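Local coordinates for protein endoglucanase E (Clostridium thermocellum, PDB 2WAB) that probably removes ester-linked acetyl groups from plant polysaccharides and binds cellulose chains in the same active-site cleft, beside the endoglucanase activity of the full-length enzyme, at residues 131-136 with 170-175. The protein carries 1 engineered substitution. Numbering follows the deposited sequence.
Sequences AITCAY and ANMIAW. Engineered in segment 131-136: A131 (natural residue Ser). With BGC (beta-D-glucopyranose), chain B.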
# COMPACT_ATOMS: atom_id res chain seq x y z
N ALA A 131 4.40 -0.30 8.61
CA ALA A 131 5.53 -0.95 7.90
C ALA A 131 5.12 -2.25 7.20
O ALA A 131 5.63 -2.56 6.14
CB ALA A 131 6.68 -1.27 8.87
N ILE A 132 4.19 -2.99 7.79
CA ILE A 132 3.86 -4.33 7.24
C ILE A 132 3.23 -4.13 5.86
O ILE A 132 3.52 -4.87 4.92
CB ILE A 132 2.93 -5.16 8.18
CG1 ILE A 132 3.69 -5.52 9.47
CG2 ILE A 132 2.46 -6.50 7.49
CD1 ILE A 132 2.77 -5.82 10.64
N THR A 133 2.38 -3.11 5.78
CA THR A 133 1.64 -2.83 4.54
C THR A 133 2.53 -2.16 3.53
O THR A 133 2.43 -2.44 2.32
CB THR A 133 0.38 -2.03 4.84
OG1 THR A 133 -0.48 -2.83 5.67
CG2 THR A 133 -0.35 -1.62 3.55
N CYS A 134 3.44 -1.30 4.00
CA CYS A 134 4.51 -0.73 3.18
C CYS A 134 5.48 -1.76 2.59
O CYS A 134 6.17 -1.42 1.63
CB CYS A 134 5.32 0.27 3.98
SG CYS A 134 4.33 1.79 4.40
N ALA A 135 5.51 -2.98 3.16
CA ALA A 135 6.50 -4.02 2.83
C ALA A 135 7.94 -3.54 3.13
O ALA A 135 8.90 -3.87 2.42
CB ALA A 135 6.37 -4.47 1.38
N TYR A 136 8.07 -2.71 4.17
CA TYR A 136 9.38 -2.37 4.74
C TYR A 136 10.30 -3.61 4.80
O TYR A 136 9.91 -4.62 5.31
CB TYR A 136 9.11 -1.79 6.13
CG TYR A 136 10.27 -1.41 7.04
CD1 TYR A 136 10.28 -0.14 7.66
CD2 TYR A 136 11.26 -2.34 7.41
CE1 TYR A 136 11.26 0.22 8.56
CE2 TYR A 136 12.27 -1.97 8.36
CZ TYR A 136 12.26 -0.69 8.91
OH TYR A 136 13.22 -0.29 9.84
N ALA A 170 -5.64 -1.28 -5.79
CA ALA A 170 -5.48 -1.03 -4.35
C ALA A 170 -4.82 0.31 -4.13
O ALA A 170 -3.88 0.69 -4.84
CB ALA A 170 -4.64 -2.11 -3.70
N ASN A 171 -5.31 1.03 -3.13
CA ASN A 171 -4.61 2.20 -2.63
C ASN A 171 -4.02 1.80 -1.29
O ASN A 171 -4.73 1.25 -0.44
CB ASN A 171 -5.62 3.34 -2.47
CG ASN A 171 -6.03 3.93 -3.80
OD1 ASN A 171 -5.54 3.50 -4.88
ND2 ASN A 171 -6.92 4.92 -3.76
N MET A 172 -2.73 2.03 -1.13
CA MET A 172 -2.00 1.54 0.05
C MET A 172 -1.67 2.73 0.97
O MET A 172 -0.62 3.38 0.85
CB MET A 172 -0.73 0.79 -0.37
CG MET A 172 -0.98 -0.51 -1.18
SD MET A 172 0.47 -1.36 -1.93
CE MET A 172 1.34 -2.05 -0.48
N ILE A 173 -2.58 3.00 1.89
CA ILE A 173 -2.45 4.16 2.76
C ILE A 173 -1.75 3.70 4.06
O ILE A 173 -2.40 3.35 5.06
CB ILE A 173 -3.81 4.82 3.07
CG1 ILE A 173 -4.62 4.95 1.77
CG2 ILE A 173 -3.59 6.21 3.77
CD1 ILE A 173 -3.84 5.81 0.68
N ALA A 174 -0.43 3.74 4.02
CA ALA A 174 0.35 3.08 5.09
C ALA A 174 1.62 3.83 5.29
O ALA A 174 2.13 4.46 4.36
CB ALA A 174 0.63 1.63 4.74
N TRP A 175 2.19 3.68 6.48
CA TRP A 175 3.31 4.54 6.88
C TRP A 175 4.12 3.79 7.96
O TRP A 175 3.57 3.41 9.01
CB TRP A 175 2.74 5.86 7.45
CG TRP A 175 3.81 6.91 7.69
CD1 TRP A 175 4.81 6.88 8.65
CD2 TRP A 175 3.96 8.13 6.98
NE1 TRP A 175 5.59 8.04 8.54
CE2 TRP A 175 5.08 8.82 7.53
CE3 TRP A 175 3.28 8.71 5.88
CZ2 TRP A 175 5.53 10.07 7.02
CZ3 TRP A 175 3.72 9.95 5.39
CH2 TRP A 175 4.83 10.62 5.97
C2 BGC B . 12.78 -0.06 13.48
C3 BGC B . 12.36 1.37 13.38
C4 BGC B . 11.12 1.49 12.48
C5 BGC B . 9.93 0.58 12.87
C6 BGC B . 8.80 0.47 11.79
C1 BGC B . 11.56 -0.77 14.00
O2 BGC B . 13.86 -0.14 14.40
O3 BGC B . 13.47 2.06 12.89
O4 BGC B . 10.85 2.84 12.71
O5 BGC B . 10.47 -0.71 13.10
O6 BGC B . 7.94 -0.74 11.87
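T133 and C134 of the short helix 131-134 press on A174, near the end of the edge strand 169-174. The methyl CG2 of T133 meets CB of A174 at 3.6 Å. It gets there because CG2 lies anti to the backbone N (chi1 -63° for OG1). That rotation leaves OG1 to hydrogen-bond the hydroxyl of Y158. SG of C134 sits alongside the strand, 3.7 Å from CB of A174 and 3.5 Å from N of W175. M172 faces the helix through its methyl CE. Its close approach to O of T133 is doubtful, being read from one of two conformers.

Backbone bonds shape each segment separately. Y136 N donates to A131 O at 3.1 Å, and a weaker bond runs from A135 N to I132 O. With A135 at positive phi, they form a Schellman motif that ends the helix. The strand itself bonds to its parallel neighbour 124-129.

One glucose of the bound chain lies beside A131, an engineered replacement for serine. CB of A131 is 3.3 Å from O6 of this glucose. The Y136 ring lies obliquely to C6, and its hydroxyl hydrogen-bonds D308. The glucose is hydrogen-bonded to NE2 of H310, whereas A131 and Y136 meet it by contact. Strand 124-129, then the serine position (here A131), then the short helix are characteristic of the GDSL (SGNH) hydrolase active site; 169-174 is the neighbouring edge strand packed against that helix.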